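Local coordinates for reticulocyte binding protein (Streptococcus agalactiae COH1, PDB 3FAW) that probably hydrolyses the alpha-1,6 linkages of pullulan and related alpha-glucans as a cell-wall-anchored streptococcal pullulanase of the alpha-amylase type, at residues 209-219 and 399-407; 144-155 and 182-190. One frame throughout, in Å; residues are numbered along the deposited sequence. Where two conformers were deposited one is given.

Contact 1. Residues 209-219 and 399-407; sequences RGKDKVKILDP and YLFEDIEPN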
loop_
_atom_site.group_PDB
_atom_site.type_symbol
_atom_site.label_atom_id
_atom_site.label_comp_id
_atom_site.label_asym_id
_atom_site.label_seq_id
_atom_site.Cartn_x
_atom_site.Cartn_y
_atom_site.Cartn_z
ATOM N N ARG A 209 18.155 7.922 -28.854
ATOM C CA ARG A 209 17.610 9.245 -29.167
ATOM C C ARG A 209 18.781 10.181 -29.439
ATOM O O ARG A 209 19.393 10.707 -28.509
ATOM C CB ARG A 209 16.771 9.785 -28.007
ATOM C CG ARG A 209 15.425 9.107 -27.835
ATOM C CD ARG A 209 14.647 9.711 -26.675
ATOM N NE ARG A 209 15.326 9.475 -25.402
ATOM C CZ ARG A 209 15.131 8.428 -24.602
ATOM N NH1 ARG A 209 14.250 7.481 -24.903
ATOM N NH2 ARG A 209 15.830 8.334 -23.480
ATOM N N GLY A 210 19.098 10.373 -30.714
ATOM C CA GLY A 210 20.278 11.134 -31.108
ATOM C C GLY A 210 21.556 10.385 -30.771
ATOM O O GLY A 210 21.712 9.216 -31.132
ATOM N N LYS A 211 22.463 11.056 -30.062
ATOM C CA LYS A 211 23.766 10.482 -29.703
ATOM C C LYS A 211 23.679 9.464 -28.556
ATOM O O LYS A 211 24.511 8.559 -28.464
ATOM C CB LYS A 211 24.747 11.606 -29.333
ATOM C CG LYS A 211 26.190 11.154 -29.135
ATOM C CD LYS A 211 27.111 12.336 -28.886
ATOM C CE LYS A 211 28.532 11.880 -28.588
ATOM N NZ LYS A 211 29.458 13.029 -28.382
ATOM N N ASP A 212 22.675 9.611 -27.694
ATOM C CA ASP A 212 22.577 8.807 -26.473
ATOM C C ASP A 212 21.894 7.453 -26.692
ATOM O O ASP A 212 20.914 7.351 -27.431
ATOM C CB ASP A 212 21.832 9.593 -25.388
ATOM C CG ASP A 212 22.554 10.874 -24.989
ATOM O OD1 ASP A 212 23.496 11.285 -25.702
ATOM O OD2 ASP A 212 22.184 11.469 -23.957
ATOM N N LYS A 213 22.432 6.425 -26.040
ATOM C CA LYS A 213 21.822 5.096 -25.993
ATOM C C LYS A 213 21.643 4.686 -24.536
ATOM O O LYS A 213 22.517 4.944 -23.709
ATOM C CB LYS A 213 22.707 4.059 -26.687
ATOM C CG LYS A 213 22.732 4.130 -28.200
ATOM C CD LYS A 213 23.647 3.048 -28.761
ATOM C CE LYS A 213 23.732 3.094 -30.281
ATOM N NZ LYS A 213 24.342 4.359 -30.775
ATOM N N VAL A 214 20.524 4.039 -24.223
ATOM C CA VAL A 214 20.296 3.540 -22.865
ATOM C C VAL A 214 19.514 2.221 -22.869
ATOM O O VAL A 214 18.657 2.002 -23.721
ATOM C CB VAL A 214 19.588 4.606 -21.990
ATOM C CG1 VAL A 214 18.127 4.794 -22.411
ATOM C CG2 VAL A 214 19.702 4.244 -20.515
ATOM N N LYS A 215 19.831 1.347 -21.915
ATOM C CA LYS A 215 19.192 0.031 -21.812
ATOM C C LYS A 215 18.107 0.049 -20.740
ATOM O O LYS A 215 18.387 0.348 -19.571
ATOM C CB LYS A 215 20.239 -1.052 -21.528
ATOM C CG LYS A 215 21.239 -1.226 -22.677
ATOM C CD LYS A 215 22.392 -2.167 -22.342
ATOM C CE LYS A 215 23.405 -2.193 -23.487
ATOM N NZ LYS A 215 24.556 -3.109 -23.244
ATOM N N ILE A 216 16.876 -0.272 -21.141
ATOM C CA ILE A 216 15.703 -0.120 -20.263
ATOM C C ILE A 216 14.980 -1.438 -19.955
ATOM O O ILE A 216 15.167 -2.447 -20.639
ATOM C CB ILE A 216 14.689 0.944 -20.820
ATOM C CG1 ILE A 216 13.980 0.465 -22.092
ATOM C CG2 ILE A 216 15.404 2.272 -21.090
ATOM C CD1 ILE A 216 12.749 -0.377 -21.854
ATOM N N LEU A 217 14.154 -1.402 -18.912
ATOM C CA LEU A 217 13.379 -2.562 -18.466
ATOM C C LEU A 217 11.950 -2.428 -18.964
ATOM O O LEU A 217 11.288 -1.431 -18.684
ATOM C CB LEU A 217 13.391 -2.661 -16.933
ATOM C CG LEU A 217 12.407 -3.640 -16.276
ATOM C CD1 LEU A 217 12.569 -5.042 -16.854
ATOM C CD2 LEU A 217 12.578 -3.666 -14.751
ATOM N N ASP A 218 11.484 -3.430 -19.707
ATOM C CA ASP A 218 10.101 -3.482 -20.178
ATOM C C ASP A 218 9.144 -3.278 -18.994
ATOM O O ASP A 218 9.098 -4.112 -18.087
ATOM C CB ASP A 218 9.841 -4.833 -20.858
ATOM C CG ASP A 218 8.496 -4.901 -21.560
ATOM O OD1 ASP A 218 7.700 -3.939 -21.475
ATOM O OD2 ASP A 218 8.229 -5.936 -22.207
ATOM N N PRO A 219 8.391 -2.158 -18.984
ATOM C CA PRO A 219 7.465 -1.940 -17.868
ATOM C C PRO A 219 6.339 -2.976 -17.762
ATOM O O PRO A 219 5.801 -3.162 -16.680
ATOM C CB PRO A 219 6.904 -0.529 -18.121
ATOM C CG PRO A 219 7.226 -0.200 -19.510
ATOM C CD PRO A 219 8.373 -1.049 -19.954
ATOM N N TYR A 399 15.036 7.017 -13.511
ATOM C CA TYR A 399 15.432 6.526 -14.831
ATOM C C TYR A 399 14.624 5.313 -15.340
ATOM O O TYR A 399 14.525 5.107 -16.548
ATOM C CB TYR A 399 16.950 6.266 -14.903
ATOM C CG TYR A 399 17.509 5.170 -14.008
ATOM C CD1 TYR A 399 17.196 3.826 -14.224
ATOM C CD2 TYR A 399 18.395 5.477 -12.980
ATOM C CE1 TYR A 399 17.728 2.825 -13.419
ATOM C CE2 TYR A 399 18.937 4.484 -12.173
ATOM C CZ TYR A 399 18.597 3.159 -12.396
ATOM O OH TYR A 399 19.131 2.179 -11.600
ATOM N N LEU A 400 14.043 4.531 -14.430
ATOM C CA LEU A 400 13.267 3.338 -14.801
ATOM C C LEU A 400 12.279 3.598 -15.936
ATOM O O LEU A 400 12.157 2.793 -16.861
ATOM C CB LEU A 400 12.512 2.773 -13.583
ATOM C CG LEU A 400 13.321 1.847 -12.678
ATOM C CD1 LEU A 400 12.672 1.686 -11.299
ATOM C CD2 LEU A 400 13.505 0.483 -13.362
ATOM N N PHE A 401 11.565 4.718 -15.836
ATOM C CA PHE A 401 10.617 5.159 -16.856
ATOM C C PHE A 401 11.147 6.340 -17.676
ATOM O O PHE A 401 10.823 6.463 -18.856
ATOM C CB PHE A 401 9.283 5.531 -16.209
ATOM C CG PHE A 401 8.400 4.349 -15.915
ATOM C CD1 PHE A 401 7.537 3.860 -16.879
ATOM C CD2 PHE A 401 8.429 3.731 -14.674
ATOM C CE1 PHE A 401 6.721 2.771 -16.615
ATOM C CE2 PHE A 401 7.623 2.640 -14.406
ATOM C CZ PHE A 401 6.763 2.163 -15.377
ATOM N N GLU A 402 11.962 7.199 -17.066
ATOM C CA GLU A 402 12.465 8.395 -17.758
ATOM C C GLU A 402 13.379 8.036 -18.928
ATOM O O GLU A 402 13.395 8.734 -19.943
ATOM C CB GLU A 402 13.190 9.335 -16.792
ATOM C CG GLU A 402 13.365 10.774 -17.308
ATOM C CD GLU A 402 12.063 11.566 -17.373
ATOM O OE1 GLU A 402 11.027 11.086 -16.870
ATOM O OE2 GLU A 402 12.076 12.690 -17.927
ATOM N N ASP A 403 14.132 6.947 -18.790
ATOM C CA ASP A 403 14.948 6.438 -19.892
ATOM C C ASP A 403 14.106 5.998 -21.088
ATOM O O ASP A 403 14.558 6.083 -22.220
ATOM C CB ASP A 403 15.801 5.246 -19.442
ATOM C CG ASP A 403 16.990 5.653 -18.583
ATOM O OD1 ASP A 403 17.337 6.851 -18.540
ATOM O OD2 ASP A 403 17.584 4.752 -17.956
ATOM N N ILE A 404 12.893 5.507 -20.834
ATOM C CA ILE A 404 12.058 4.941 -21.896
ATOM C C ILE A 404 11.496 6.045 -22.778
ATOM O O ILE A 404 11.613 5.996 -24.001
ATOM C CB ILE A 404 10.892 4.105 -21.326
ATOM C CG1 ILE A 404 11.429 2.949 -20.469
ATOM C CG2 ILE A 404 10.015 3.568 -22.460
ATOM C CD1 ILE A 404 10.352 2.136 -19.774
ATOM N N GLU A 405 10.876 7.031 -22.138
ATOM C CA GLU A 405 10.318 8.191 -22.826
ATOM C C GLU A 405 10.467 9.390 -21.901
ATOM O O GLU A 405 9.854 9.420 -20.835
ATOM C CB GLU A 405 8.841 7.957 -23.165
ATOM C CG GLU A 405 8.111 9.150 -23.802
ATOM C CD GLU A 405 8.674 9.571 -25.156
ATOM O OE1 GLU A 405 9.258 8.732 -25.872
ATOM O OE2 GLU A 405 8.512 10.752 -25.514
ATOM N N PRO A 406 11.288 10.377 -22.295
ATOM C CA PRO A 406 11.496 11.517 -21.408
ATOM C C PRO A 406 10.301 12.467 -21.400
ATOM O O PRO A 406 9.520 12.500 -22.357
ATOM C CB PRO A 406 12.734 12.200 -21.997
ATOM C CG PRO A 406 12.700 11.857 -23.441
ATOM C CD PRO A 406 12.052 10.501 -23.549
ATOM N N ASN A 407 10.163 13.221 -20.313
ATOM C CA ASN A 407 9.117 14.232 -20.197
ATOM C C ASN A 407 7.730 13.662 -20.515
ATOM O O ASN A 407 7.041 14.162 -21.402
ATOM C CB ASN A 407 9.420 15.420 -21.122
ATOM C CG ASN A 407 10.874 15.848 -21.072
ATOM O OD1 ASN A 407 11.324 16.456 -20.103
ATOM N ND2 ASN A 407 11.614 15.537 -22.125
HETATM O O HOH W 1 11.620 7.680 -26.624
HETATM O O HOH W 2 16.873 2.147 -17.737
HETATM O O HOH W 3 14.220 1.137 -17.351
HETATM O O HOH W 4 10.691 0.305 -16.392
#
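Strand 212-216 passes over helix 399-402 and the loop after it, the CA atoms of Ile216 and Ile404 coming within 6.4 Å, with no backbone hydrogen bond between them. Arg209, the first residue of the type II' turn leading into the strand, makes the main polar link. Its chain bends at chi3 (-65°), turning the guanidinium to meet Asp403 O end-on and in its own plane, NH2 at 2.9 Å and NH1 at 3.0 Å, both from one face of that carbonyl. Pro406 CD sits 3.8 Å above the guanidinium plane, over its centre. A water accepts from Arg209 NH1 and donates to Glu405 OE1, whose carboxylate also meets Ser154 in the conformer given. The contact joins the CBM48-type beta domain to the alpha-amylase-type catalytic domain. Farther along, Ile216 CG2 presses on Asp403 CB at 3.4 Å while its CD1 touches Ile404 CG1, the two isoleucines crossing at about a right angle. The Asp403 carboxylate lies against Val214 CG2 and salt-bridges Lys237. Ile404 CD1 ends against Pro219 CD at 3.8 Å, and Pro219 CB rests on Phe401 CE1 at 3.6 Å. Two waters link Leu400 O to Leu217, one at N, one at O.

Contact 2. Residues 144-155 and 182-190; sequences SKVEASLWSPSA and KGVWQTILD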
loop_
_atom_site.group_PDB
_atom_site.type_symbol
_atom_site.label_atom_id
_atom_site.label_comp_id
_atom_site.label_asym_id
_atom_site.label_seq_id
_atom_site.Cartn_x
_atom_site.Cartn_y
_atom_site.Cartn_z
ATOM N N SER A 144 8.014 -21.073 -29.422
ATOM C CA SER A 144 8.806 -20.879 -30.642
ATOM C C SER A 144 8.798 -19.440 -31.166
ATOM O O SER A 144 9.648 -19.081 -31.988
ATOM C CB SER A 144 8.335 -21.840 -31.745
ATOM O OG SER A 144 6.947 -21.699 -31.998
ATOM N N LYS A 145 7.849 -18.626 -30.701
ATOM C CA LYS A 145 7.710 -17.238 -31.160
ATOM C C LYS A 145 7.272 -16.288 -30.047
ATOM O O LYS A 145 6.368 -16.605 -29.274
ATOM C CB LYS A 145 6.682 -17.145 -32.295
ATOM C CG LYS A 145 7.081 -17.833 -33.589
ATOM C CD LYS A 145 6.010 -17.647 -34.658
ATOM C CE LYS A 145 6.552 -17.939 -36.049
ATOM N NZ LYS A 145 7.124 -19.307 -36.155
ATOM N N VAL A 146 7.900 -15.115 -29.992
ATOM C CA VAL A 146 7.477 -14.046 -29.087
ATOM C C VAL A 146 7.021 -12.824 -29.889
ATOM O O VAL A 146 7.752 -12.354 -30.755
ATOM C CB VAL A 146 8.619 -13.628 -28.126
ATOM C CG1 VAL A 146 8.189 -12.458 -27.249
ATOM C CG2 VAL A 146 9.043 -14.799 -27.266
ATOM N N GLU A 147 5.810 -12.333 -29.603
ATOM C CA GLU A 147 5.332 -11.038 -30.108
ATOM C C GLU A 147 5.574 -9.955 -29.055
ATOM O O GLU A 147 4.990 -10.001 -27.973
ATOM C CB GLU A 147 3.836 -11.086 -30.423
ATOM C CG GLU A 147 3.441 -12.079 -31.498
ATOM C CD GLU A 147 1.933 -12.121 -31.744
ATOM O OE1 GLU A 147 1.200 -11.285 -31.173
ATOM O OE2 GLU A 147 1.486 -12.995 -32.516
ATOM N N ALA A 148 6.418 -8.979 -29.387
ATOM C CA ALA A 148 6.849 -7.949 -28.440
ATOM C C ALA A 148 6.390 -6.552 -28.865
ATOM O O ALA A 148 6.346 -6.237 -30.052
ATOM C CB ALA A 148 8.361 -7.978 -28.294
ATOM N N SER A 149 6.061 -5.725 -27.876
ATOM C CA SER A 149 5.624 -4.345 -28.099
ATOM C C SER A 149 6.149 -3.440 -26.989
ATOM O O SER A 149 6.058 -3.791 -25.811
ATOM C CB SER A 149 4.096 -4.263 -28.149
ATOM O OG SER A 149 3.602 -4.637 -29.424
ATOM N N LEU A 150 6.699 -2.289 -27.375
ATOM C CA LEU A 150 7.186 -1.270 -26.434
ATOM C C LEU A 150 6.766 0.125 -26.913
ATOM O O LEU A 150 7.048 0.502 -28.053
ATOM C CB LEU A 150 8.713 -1.318 -26.321
ATOM C CG LEU A 150 9.333 -0.316 -25.334
ATOM C CD1 LEU A 150 9.142 -0.795 -23.894
ATOM C CD2 LEU A 150 10.804 -0.072 -25.634
ATOM N N TRP A 151 6.109 0.884 -26.040
ATOM C CA TRP A 151 5.680 2.250 -26.360
ATOM C C TRP A 151 6.817 3.237 -26.079
ATOM O O TRP A 151 7.321 3.302 -24.958
ATOM C CB TRP A 151 4.429 2.613 -25.548
ATOM C CG TRP A 151 3.858 3.966 -25.849
ATOM C CD1 TRP A 151 2.976 4.284 -26.841
ATOM C CD2 TRP A 151 4.118 5.183 -25.139
ATOM N NE1 TRP A 151 2.677 5.626 -26.795
ATOM C CE2 TRP A 151 3.367 6.201 -25.762
ATOM C CE3 TRP A 151 4.923 5.513 -24.041
ATOM C CZ2 TRP A 151 3.391 7.530 -25.320
ATOM C CZ3 TRP A 151 4.946 6.831 -23.600
ATOM C CH2 TRP A 151 4.185 7.825 -24.240
ATOM N N SER A 152 7.223 3.995 -27.097
ATOM C CA SER A 152 8.326 4.961 -26.959
ATOM C C SER A 152 8.387 5.914 -28.165
ATOM O O SER A 152 9.258 5.786 -29.021
ATOM C CB SER A 152 9.665 4.226 -26.790
ATOM O OG SER A 152 10.717 5.127 -26.497
ATOM N N PRO A 153 7.467 6.894 -28.218
ATOM C CA PRO A 153 7.252 7.651 -29.449
ATOM C C PRO A 153 8.401 8.573 -29.887
ATOM O O PRO A 153 8.468 8.901 -31.068
ATOM C CB PRO A 153 5.984 8.461 -29.142
ATOM C CG PRO A 153 5.963 8.593 -27.671
ATOM C CD PRO A 153 6.594 7.355 -27.124
ATOM N N SER A 154 9.291 8.969 -28.970
ATOM C CA SER A 154 10.383 9.895 -29.297
ATOM C C SER A 154 11.690 9.192 -29.682
ATOM O O SER A 154 12.682 9.855 -29.994
ATOM C CB SER A 154 10.642 10.855 -28.130
ATOM O OG SER A 154 11.183 10.174 -27.009
ATOM N N ALA A 155 11.694 7.858 -29.669
ATOM C CA ALA A 155 12.900 7.072 -30.004
ATOM C C ALA A 155 13.260 7.122 -31.492
ATOM O O ALA A 155 12.378 7.064 -32.344
ATOM C CB ALA A 155 12.718 5.613 -29.571
ATOM N N LYS A 182 1.451 5.201 -33.690
ATOM C CA LYS A 182 1.229 5.618 -32.297
ATOM C C LYS A 182 2.501 5.553 -31.442
ATOM O O LYS A 182 2.431 5.649 -30.216
ATOM C CB LYS A 182 0.129 4.763 -31.652
ATOM C CG LYS A 182 -1.224 4.829 -32.358
ATOM C CD LYS A 182 -1.909 6.178 -32.168
ATOM C CE LYS A 182 -3.104 6.329 -33.099
ATOM N NZ LYS A 182 -2.688 6.416 -34.534
ATOM N N GLY A 183 3.655 5.395 -32.090
ATOM C CA GLY A 183 4.942 5.323 -31.398
ATOM C C GLY A 183 5.208 4.012 -30.678
ATOM O O GLY A 183 5.979 3.979 -29.712
ATOM N N VAL A 184 4.581 2.932 -31.150
ATOM C CA VAL A 184 4.740 1.606 -30.545
ATOM C C VAL A 184 5.716 0.756 -31.364
ATOM O O VAL A 184 5.448 0.421 -32.517
ATOM C CB VAL A 184 3.386 0.862 -30.420
ATOM C CG1 VAL A 184 3.586 -0.535 -29.833
ATOM C CG2 VAL A 184 2.412 1.662 -29.571
ATOM N N TRP A 185 6.846 0.414 -30.753
ATOM C CA TRP A 185 7.878 -0.382 -31.409
ATOM C C TRP A 185 7.565 -1.865 -31.264
ATOM O O TRP A 185 7.260 -2.328 -30.171
ATOM C CB TRP A 185 9.242 -0.069 -30.805
ATOM C CG TRP A 185 9.644 1.343 -31.026
ATOM C CD1 TRP A 185 9.279 2.428 -30.278
ATOM C CD2 TRP A 185 10.478 1.840 -32.076
ATOM N NE1 TRP A 185 9.840 3.568 -30.797
ATOM C CE2 TRP A 185 10.581 3.236 -31.900
ATOM C CE3 TRP A 185 11.147 1.242 -33.150
ATOM C CZ2 TRP A 185 11.334 4.042 -32.752
ATOM C CZ3 TRP A 185 11.892 2.045 -34.000
ATOM C CH2 TRP A 185 11.980 3.430 -33.796
ATOM N N GLN A 186 7.639 -2.599 -32.372
ATOM C CA GLN A 186 7.206 -3.998 -32.404
ATOM C C GLN A 186 8.142 -4.918 -33.192
ATOM O O GLN A 186 8.808 -4.495 -34.139
ATOM C CB GLN A 186 5.805 -4.090 -33.011
ATOM C CG GLN A 186 4.772 -3.217 -32.324
ATOM C CD GLN A 186 3.400 -3.360 -32.932
ATOM O OE1 GLN A 186 3.203 -3.083 -34.113
ATOM N NE2 GLN A 186 2.438 -3.787 -32.125
ATOM N N THR A 187 8.177 -6.183 -32.780
ATOM C CA THR A 187 8.803 -7.247 -33.563
ATOM C C THR A 187 8.215 -8.613 -33.208
ATOM O O THR A 187 7.420 -8.738 -32.274
ATOM C CB THR A 187 10.335 -7.289 -33.377
ATOM O OG1 THR A 187 10.905 -8.180 -34.343
ATOM C CG2 THR A 187 10.716 -7.752 -31.967
ATOM N N ILE A 188 8.605 -9.622 -33.981
ATOM C CA ILE A 188 8.285 -11.015 -33.688
ATOM C C ILE A 188 9.573 -11.833 -33.659
ATOM O O ILE A 188 10.282 -11.924 -34.667
ATOM C CB ILE A 188 7.332 -11.617 -34.735
ATOM C CG1 ILE A 188 5.978 -10.904 -34.699
ATOM C CG2 ILE A 188 7.140 -13.114 -34.485
ATOM C CD1 ILE A 188 5.007 -11.400 -35.748
ATOM N N LEU A 189 9.875 -12.418 -32.501
ATOM C CA LEU A 189 11.047 -13.280 -32.356
ATOM C C LEU A 189 10.698 -14.676 -32.872
ATOM O O LEU A 189 9.593 -15.165 -32.652
ATOM C CB LEU A 189 11.511 -13.336 -30.892
ATOM C CG LEU A 189 11.663 -11.991 -30.166
ATOM C CD1 LEU A 189 12.210 -12.186 -28.756
ATOM C CD2 LEU A 189 12.553 -11.034 -30.952
ATOM N N ASP A 190 11.633 -15.300 -33.585
ATOM C CA ASP A 190 11.392 -16.612 -34.192
ATOM C C ASP A 190 12.720 -17.326 -34.490
ATOM O O ASP A 190 13.726 -17.031 -33.851
ATOM C CB ASP A 190 10.499 -16.462 -35.439
ATOM C CG ASP A 190 11.113 -15.575 -36.514
ATOM O OD1 ASP A 190 12.330 -15.288 -36.471
ATOM O OD2 ASP A 190 10.363 -15.167 -37.420
#
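The indole of Trp185 is ringed at its edge, in plane, by backbone of the facing segment: Leu150 O, Ser152 O and Ala155 O, the last 3.2 Å from CZ2. The indole of Trp151 carries Pro153 CD 3.5 Å above one face, over its centre, and Val184 CG2 at its edge, 3.8 Å from CD1. Trp185 NE1 donates to Ser152 O at 2.9 Å; the acceptor lies in the ring plane, but the nitrogen stands above the carbonyl plane. Ala155 N reaches the same oxygen from the opposite face, closing a type I turn, so two donors grip Ser152 O. With CG of Trp185 beside its backbone N (chi1 -63°), the indole is carried toward the turn 152-155, where NE1 finds that carbonyl.

Strands 146-151 and 184-189 run antiparallel at 164° within the beta-sandwich of a CBM48-type domain, an immunoglobulin-like fold. Val146-Leu189, Ala148-Thr187 and Leu150-Trp185 are hydrogen-bonded pairs, and Ser152 N to Gly183 O extends the ladder. The side chains of the three hydrogen-bonded pairs share one face of the sheet, where Leu189 CD1 packs on Val146 CB at 3.9 Å and residues of strand 157-164 cover Ala148, Trp185 and Leu189. On the face bearing Ser149 and Gln186, a non-hydrogen-bonded pair, the extended glutamine chain (chi2 -179°) carries NE2 to Ser149 OG, to which it donates at 3.1 Å with OG in the amide plane. Trp151 points the same way, and its NE1 donates to Tyr129 O.

Overall arrangement
Contact 2 builds part of the CBM48-type sheet, and contact 1 ties another strand of that same sheet to the catalytic domain; their centres are about 15 Å apart. They meet at the turn after strand 146-151. There Ser152 OG lies 2.8 Å from Ile404 O, a probable hydrogen bond, and in the conformer given Ser154 OG lies 2.7 Å from Glu405 OE1, probably bonded as well. Thus residues 399-407 touch both segments 209-219 and 144-155. Along the chain contact 2 closes before contact 1 opens. None of the residues that coordinate the three calcium ions belongs to either contact.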